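Side-chain contacts in naphthalene dioxygenase large subunit (Rhodococcus sp., PDB 2B1X), which pairs a Rieske domain holding a two-iron, two-sulfur cluster with a catalytic domain that binds an iron(III) ion, as the large subunit of a Rieske-type oxygenase: residues E274-E277 / R278-P282; W21-P24 / A25-N29; D164-E167 / D168-D172. One frame throughout, in Å; residues are numbered along the deposited sequence.

Contact 1. Residues E274-E277 / R278-P282; sequences EELE and RRLTP
Glu275 O is gripped by two amides near the end of helix 270-279. Arg279 N donates to it at 2.8 Å from nearly straight ahead of the C=O bond, whereas Arg278 N approaches at 2.9 Å from well above the carbonyl plane, off the lone pairs. Both N-H groups are bent away from the line to the oxygen (136° and 142°). The first is the normal i-to-i+4 bond; the second, from i+3, is a 3-10-type bond, here in the last turn of the helix. Leu280 N closes that turn on Leu276 O at 3.0 Å, and Leu280 then leaves the helical conformation. Beyond it the chain turns at Thr281, the N-cap of helix 282-288, so that a short link joins the two helices in the catalytic domain. A water bridges this break by donating to both Glu277 O and Leu280 O.

Leucine suits the inner face: Leu276 CD1 meets Leu280 CD1 at 4.2 Å, and the pair packs toward Phe288 and Val285 of the second helix. On the outer face Arg278 runs beside Glu275, bent at chi3 (107°), and one face of its guanidinium lies over Glu275 CA and CB. The position of Arg278 NH2 is doubtful, as is its pairing with Asp185. More securely, Glu275 OE1 accepts from Asp185 N, while Arg279 turns its end away to form salt bridges with Asp182 and Asp185.

Contact 2. Residues W21-P24 / A25-N29; sequences WTVP and AAIIN
Ile27 lies over the carbonyl oxygen of Pro24 with both branches, CG1 at 3.5 Å and CG2 at 3.6 Å from Pro24 O. The oxygen is thus straddled by a beta-branched side chain. CG1 stands between its own backbone N and carbonyl carbon (chi1 71°), and the extended chain beyond it carries CD1 back along the strand. There Ile27 CD1 reaches Val23 CG1 at 3.7 Å, the two side chains crossing at about a right angle. Both are branched hydrocarbons in a buried place, and both also rest on Leu428 of helix 422-436; Ile27 touches Trp431 of that helix as well.

Across this join the two segments are held by packing and by the covalent chain. Proline suits the last strand position. Backbone hydrogen bonds pair Val23 with Leu393 and Ala25 with Gly391, so proline's missing N-H probably costs the ribbon no hydrogen bond, and the ring is available to pack against Thr9 of helix 4-16. Its ring-restricted phi (-57°) is compatible with the extended strand end. Ala25 and Ala26 make the bend that follows with very short side chains, Ala25 fitting in a buried position against Met383. Within the turn, Ile28 N makes a weak bond of 3.4 Å to Ala25 O.

The arrangement is that of a short strand passing straight into a 3-10 turn: strand 22-24 forms a two-stranded antiparallel ribbon with 392-394, and its chain curls over helix 422-436 on the way to helix 31-40.

Contact 3. Residues D164-E167 / D168-D172; sequences DSLE and DYLGD
Leu166 and Leu170 form the tight side of this short helix: Leu166 CD2 sits 3.9 Å from both Leu170 CG and Leu170 CD1. Leucines suit this buried face, where methyls one helical turn apart meet. Backbone bonds hold the turn, Tyr169 N to Ser165 O at 2.9 Å and Leu170 N to Leu166 O at 2.8 Å.

The opposite character belongs to the exposed acidic side. Ser165 is the N-cap, its OG standing between backbone N and carbonyl carbon (chi1 80°) and so aimed at Asp168 N, which donates at 3.2 Å in a nearly straight bond (167°). Glu167 and Asp168 stand in the first turn, where negative charge is probably favoured by the helix dipole, and a water accepts from Ser165 N nearby. At the other end Gly171 N reaches Glu167 O at 2.9 Å; Gly171 takes a positive phi (54°), which glycine adopts readily, and departs from helical geometry.

Leu166 and Leu170 lean on Tyr151 of strand 147-151. Tyr169 leads its ring away from residues 164-167, its OH bonded to Phe299 O and its ring packed among Trp46, His247 and, edge-to-face, His249, while Lys174, at the start of helix 174-181, bonds the carbonyls of Glu167 and Gly171.

How the contacts relate
The three contacts are separate local turns of one chain, met in the order contact 2, contact 3, contact 1. Contacts 1 and 3 are the nearest pair, their centres 23 Å and nearest atoms about 11 Å apart. Contacts 2 and 3 have centres 27 Å apart, and contacts 1 and 2, with centres 42 Å apart, lie on opposite sides of the chain's centre. None supplies a ligand to the iron ion, bound by His216, His221 and Asp372, or lines the iron-sulfur cluster's pocket. The loop of contact 2 bonds, through Asn29 ND2, to Thr380 O of helix 369-382, the helix that also carries Asp372. Contact 3 meets the Rieske domain, through Ala149 among others.

Contact 1. Residues E274-E277 / R278-P282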
loop_
_atom_site.group_PDB
_atom_site.type_symbol
_atom_site.label_atom_id
_atom_site.label_comp_id
_atom_site.label_asym_id
_atom_site.label_seq_id
_atom_site.Cartn_x
_atom_site.Cartn_y
_atom_site.Cartn_z
ATOM N N GLU A 274 -5.566 13.483 50.691
ATOM C CA GLU A 274 -6.371 14.458 51.421
ATOM C C GLU A 274 -7.608 14.841 50.632
ATOM O O GLU A 274 -8.725 14.781 51.154
ATOM C CB GLU A 274 -5.558 15.729 51.638
ATOM C CG GLU A 274 -5.095 16.004 53.051
ATOM C CD GLU A 274 -4.761 17.482 53.253
ATOM O OE1 GLU A 274 -3.857 18.002 52.542
ATOM O OE2 GLU A 274 -5.408 18.133 54.110
ATOM N N GLU A 275 -7.391 15.228 49.374
ATOM C CA GLU A 275 -8.454 15.763 48.530
ATOM C C GLU A 275 -9.467 14.652 48.192
ATOM O O GLU A 275 -10.676 14.859 48.303
ATOM C CB GLU A 275 -7.868 16.466 47.285
ATOM C CG GLU A 275 -7.034 17.706 47.657
ATOM C CD GLU A 275 -6.414 18.429 46.469
ATOM O OE1 GLU A 275 -6.617 18.006 45.300
ATOM O OE2 GLU A 275 -5.743 19.461 46.710
ATOM N N LEU A 276 -8.978 13.463 47.840
ATOM C CA LEU A 276 -9.871 12.380 47.430
ATOM C C LEU A 276 -10.805 11.905 48.569
ATOM O O LEU A 276 -11.976 11.595 48.355
ATOM C CB LEU A 276 -9.086 11.221 46.775
ATOM C CG LEU A 276 -8.368 10.166 47.615
ATOM C CD1 LEU A 276 -9.334 9.112 48.158
ATOM C CD2 LEU A 276 -7.277 9.487 46.777
ATOM N N GLU A 277 -10.290 11.891 49.783
ATOM C CA GLU A 277 -11.107 11.605 50.969
ATOM C C GLU A 277 -12.253 12.598 51.188
ATOM O O GLU A 277 -13.245 12.287 51.848
ATOM C CB GLU A 277 -10.230 11.551 52.213
ATOM C CG GLU A 277 -9.298 10.350 52.235
ATOM C CD GLU A 277 -8.417 10.261 53.477
ATOM O OE1 GLU A 277 -7.869 11.305 53.939
ATOM O OE2 GLU A 277 -8.261 9.122 53.989
ATOM N N ARG A 278 -12.116 13.781 50.601
ATOM C CA ARG A 278 -13.108 14.827 50.727
ATOM C C ARG A 278 -13.966 14.931 49.450
ATOM O O ARG A 278 -15.136 15.325 49.527
ATOM C CB ARG A 278 -12.378 16.119 51.136
ATOM C CG ARG A 278 -12.891 17.454 50.655
ATOM C CD ARG A 278 -11.992 18.603 51.110
ATOM N NE ARG A 278 -11.191 19.162 50.012
ATOM C CZ ARG A 278 -9.885 19.423 50.083
ATOM N NH1 ARG A 278 -9.188 19.166 51.187
ATOM N NH2 ARG A 278 -9.268 19.953 49.038
ATOM N N ARG A 279 -13.414 14.549 48.296
ATOM C CA ARG A 279 -14.137 14.679 47.028
ATOM C C ARG A 279 -15.040 13.477 46.728
ATOM O O ARG A 279 -16.106 13.637 46.134
ATOM C CB ARG A 279 -13.172 14.930 45.873
ATOM C CG ARG A 279 -12.421 16.243 45.943
ATOM C CD ARG A 279 -11.673 16.578 44.673
ATOM N NE ARG A 279 -12.561 16.705 43.526
ATOM C CZ ARG A 279 -13.155 17.832 43.174
ATOM N NH1 ARG A 279 -12.954 18.928 43.891
ATOM N NH2 ARG A 279 -13.949 17.871 42.104
ATOM N N LEU A 280 -14.623 12.281 47.135
ATOM C CA LEU A 280 -15.363 11.057 46.808
ATOM C C LEU A 280 -16.224 10.649 48.003
ATOM O O LEU A 280 -15.938 11.061 49.127
ATOM C CB LEU A 280 -14.403 9.918 46.453
ATOM C CG LEU A 280 -13.402 10.147 45.319
ATOM C CD1 LEU A 280 -12.368 9.022 45.317
ATOM C CD2 LEU A 280 -14.106 10.266 43.965
ATOM N N THR A 281 -17.272 9.852 47.757
ATOM C CA THR A 281 -18.112 9.333 48.842
ATOM C C THR A 281 -17.364 8.261 49.629
ATOM O O THR A 281 -16.484 7.597 49.090
ATOM C CB THR A 281 -19.472 8.745 48.347
ATOM O OG1 THR A 281 -19.245 7.490 47.676
ATOM C CG2 THR A 281 -20.145 9.656 47.291
ATOM N N PRO A 282 -17.719 8.078 50.900
ATOM C CA PRO A 282 -17.097 7.028 51.722
ATOM C C PRO A 282 -17.094 5.647 51.031
ATOM O O PRO A 282 -16.115 4.887 51.134
ATOM C CB PRO A 282 -17.952 7.031 53.000
ATOM C CG PRO A 282 -18.485 8.426 53.086
ATOM C CD PRO A 282 -18.732 8.844 51.651
HETATM O O HOH W 1 -15.745 10.505 51.990
#

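Contact 2. Residues W21-P24 / A25-N29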
loop_
_atom_site.group_PDB
_atom_site.type_symbol
_atom_site.label_atom_id
_atom_site.label_comp_id
_atom_site.label_asym_id
_atom_site.label_seq_id
_atom_site.Cartn_x
_atom_site.Cartn_y
_atom_site.Cartn_z
ATOM N N TRP A 21 -22.510 -19.016 26.415
ATOM C CA TRP A 21 -21.442 -18.042 26.716
ATOM C C TRP A 21 -20.348 -18.042 25.624
ATOM O O TRP A 21 -19.153 -18.098 25.934
ATOM C CB TRP A 21 -20.823 -18.273 28.106
ATOM C CG TRP A 21 -21.771 -18.038 29.296
ATOM C CD1 TRP A 21 -23.144 -18.090 29.275
ATOM C CD2 TRP A 21 -21.410 -17.705 30.648
ATOM N NE1 TRP A 21 -23.651 -17.828 30.528
ATOM C CE2 TRP A 21 -22.615 -17.602 31.395
ATOM C CE3 TRP A 21 -20.191 -17.526 31.321
ATOM C CZ2 TRP A 21 -22.637 -17.289 32.769
ATOM C CZ3 TRP A 21 -20.209 -17.234 32.685
ATOM C CH2 TRP A 21 -21.433 -17.107 33.393
ATOM N N THR A 22 -20.777 -18.044 24.367
ATOM C CA THR A 22 -19.869 -17.901 23.230
ATOM C C THR A 22 -20.352 -16.755 22.369
ATOM O O THR A 22 -21.461 -16.276 22.559
ATOM C CB THR A 22 -19.765 -19.176 22.378
ATOM O OG1 THR A 22 -21.016 -19.423 21.726
ATOM C CG2 THR A 22 -19.511 -20.426 23.250
ATOM N N VAL A 23 -19.519 -16.321 21.433
ATOM C CA VAL A 23 -19.882 -15.255 20.474
ATOM C C VAL A 23 -19.314 -15.680 19.113
ATOM O O VAL A 23 -18.214 -16.228 19.097
ATOM C CB VAL A 23 -19.301 -13.860 20.933
ATOM C CG1 VAL A 23 -19.491 -12.763 19.830
ATOM C CG2 VAL A 23 -19.971 -13.404 22.188
ATOM N N PRO A 24 -20.050 -15.483 18.001
ATOM C CA PRO A 24 -19.533 -15.783 16.656
ATOM C C PRO A 24 -18.245 -15.056 16.305
ATOM O O PRO A 24 -18.133 -13.849 16.485
ATOM C CB PRO A 24 -20.647 -15.279 15.726
ATOM C CG PRO A 24 -21.877 -15.322 16.570
ATOM C CD PRO A 24 -21.443 -14.991 17.940
ATOM N N ALA A 25 -17.300 -15.815 15.772
ATOM C CA ALA A 25 -15.991 -15.303 15.377
ATOM C C ALA A 25 -16.034 -14.329 14.223
ATOM O O ALA A 25 -15.057 -13.600 13.974
ATOM C CB ALA A 25 -15.040 -16.511 15.035
ATOM N N ALA A 26 -17.137 -14.339 13.468
ATOM C CA ALA A 26 -17.231 -13.526 12.278
ATOM C C ALA A 26 -17.221 -12.029 12.596
ATOM O O ALA A 26 -17.070 -11.215 11.686
ATOM C CB ALA A 26 -18.480 -13.873 11.502
ATOM N N ILE A 27 -17.341 -11.661 13.868
ATOM C CA ILE A 27 -17.435 -10.239 14.213
ATOM C C ILE A 27 -16.100 -9.489 14.249
ATOM O O ILE A 27 -16.102 -8.262 14.272
ATOM C CB ILE A 27 -18.174 -10.025 15.534
ATOM C CG1 ILE A 27 -17.301 -10.506 16.701
ATOM C CG2 ILE A 27 -19.558 -10.681 15.501
ATOM C CD1 ILE A 27 -17.755 -9.995 18.044
ATOM N N ILE A 28 -14.981 -10.209 14.221
ATOM C CA ILE A 28 -13.677 -9.596 14.415
ATOM C C ILE A 28 -13.099 -8.857 13.196
ATOM O O ILE A 28 -12.680 -7.693 13.298
ATOM C CB ILE A 28 -12.654 -10.636 14.979
ATOM C CG1 ILE A 28 -13.053 -11.055 16.402
ATOM C CG2 ILE A 28 -11.252 -10.055 14.997
ATOM C CD1 ILE A 28 -12.357 -12.303 16.879
ATOM N N ASN A 29 -13.049 -9.543 12.066
ATOM C CA ASN A 29 -12.410 -9.001 10.874
ATOM C C ASN A 29 -13.277 -9.309 9.645
ATOM O O ASN A 29 -13.115 -10.354 9.016
ATOM C CB ASN A 29 -11.015 -9.619 10.728
ATOM C CG ASN A 29 -10.269 -9.102 9.527
ATOM O OD1 ASN A 29 -10.757 -8.206 8.808
ATOM N ND2 ASN A 29 -9.102 -9.683 9.258
#

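Contact 3. Residues D164-E167 / D168-D172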
loop_
_atom_site.group_PDB
_atom_site.type_symbol
_atom_site.label_atom_id
_atom_site.label_comp_id
_atom_site.label_asym_id
_atom_site.label_seq_id
_atom_site.Cartn_x
_atom_site.Cartn_y
_atom_site.Cartn_z
ATOM N N ASP A 164 -29.420 9.415 23.925
ATOM C CA ASP A 164 -29.583 9.635 25.353
ATOM C C ASP A 164 -28.444 10.532 25.805
ATOM O O ASP A 164 -27.363 10.530 25.194
ATOM C CB ASP A 164 -29.515 8.303 26.127
ATOM C CG ASP A 164 -30.737 7.433 25.895
ATOM O OD1 ASP A 164 -31.843 8.006 25.740
ATOM O OD2 ASP A 164 -30.687 6.172 25.842
ATOM N N SER A 165 -28.673 11.299 26.861
ATOM C CA SER A 165 -27.639 12.192 27.359
ATOM C C SER A 165 -26.408 11.393 27.759
ATOM O O SER A 165 -26.518 10.236 28.175
ATOM C CB SER A 165 -28.162 13.008 28.537
ATOM O OG SER A 165 -28.143 12.259 29.735
ATOM N N LEU A 166 -25.241 12.013 27.646
ATOM C CA LEU A 166 -24.004 11.406 28.131
ATOM C C LEU A 166 -24.183 10.770 29.507
ATOM O O LEU A 166 -23.789 9.613 29.726
ATOM C CB LEU A 166 -22.869 12.434 28.172
ATOM C CG LEU A 166 -21.396 12.064 27.866
ATOM C CD1 LEU A 166 -20.422 12.694 28.873
ATOM C CD2 LEU A 166 -21.046 10.541 27.636
ATOM N N GLU A 167 -24.765 11.524 30.437
ATOM C CA GLU A 167 -24.896 11.043 31.830
ATOM C C GLU A 167 -25.744 9.779 31.937
ATOM O O GLU A 167 -25.414 8.890 32.713
ATOM C CB GLU A 167 -25.396 12.148 32.807
ATOM C CG GLU A 167 -24.485 13.380 32.872
ATOM C CD GLU A 167 -24.091 13.863 34.274
ATOM O OE1 GLU A 167 -24.579 13.317 35.309
ATOM O OE2 GLU A 167 -23.295 14.842 34.342
ATOM N N ASP A 168 -26.834 9.704 31.172
ATOM C CA ASP A 168 -27.635 8.472 31.099
ATOM C C ASP A 168 -26.830 7.316 30.461
ATOM O O ASP A 168 -26.888 6.160 30.903
ATOM C CB ASP A 168 -28.930 8.728 30.319
ATOM C CG ASP A 168 -29.989 9.495 31.152
ATOM O OD1 ASP A 168 -29.763 9.792 32.340
ATOM O OD2 ASP A 168 -31.076 9.849 30.674
ATOM N N TYR A 169 -26.070 7.651 29.422
ATOM C CA TYR A 169 -25.257 6.660 28.717
ATOM C C TYR A 169 -24.182 6.043 29.616
ATOM O O TYR A 169 -23.930 4.826 29.575
ATOM C CB TYR A 169 -24.627 7.327 27.501
ATOM C CG TYR A 169 -23.748 6.451 26.634
ATOM C CD1 TYR A 169 -24.299 5.600 25.692
ATOM C CD2 TYR A 169 -22.369 6.506 26.744
ATOM C CE1 TYR A 169 -23.476 4.803 24.864
ATOM C CE2 TYR A 169 -21.545 5.714 25.929
ATOM C CZ TYR A 169 -22.113 4.879 24.988
ATOM O OH TYR A 169 -21.314 4.117 24.155
ATOM N N LEU A 170 -23.546 6.877 30.426
ATOM C CA LEU A 170 -22.546 6.389 31.353
ATOM C C LEU A 170 -23.256 5.644 32.493
ATOM O O LEU A 170 -22.815 4.553 32.925
ATOM C CB LEU A 170 -21.675 7.544 31.851
ATOM C CG LEU A 170 -20.868 8.248 30.734
ATOM C CD1 LEU A 170 -20.174 9.457 31.328
ATOM C CD2 LEU A 170 -19.864 7.333 30.006
ATOM N N GLY A 171 -24.391 6.204 32.942
ATOM C CA GLY A 171 -25.181 5.556 33.974
ATOM C C GLY A 171 -24.371 5.224 35.214
ATOM O O GLY A 171 -23.659 6.081 35.761
ATOM N N ASP A 172 -24.475 3.969 35.662
ATOM C CA ASP A 172 -23.846 3.530 36.895
ATOM C C ASP A 172 -22.316 3.554 36.823
ATOM O O ASP A 172 -21.640 3.562 37.852
ATOM C CB ASP A 172 -24.321 2.122 37.244
ATOM C CG ASP A 172 -25.742 2.096 37.825
ATOM O OD1 ASP A 172 -26.266 3.143 38.253
ATOM O OD2 ASP A 172 -26.416 1.043 37.891
HETATM O O HOH W 2 -31.275 10.899 28.504
#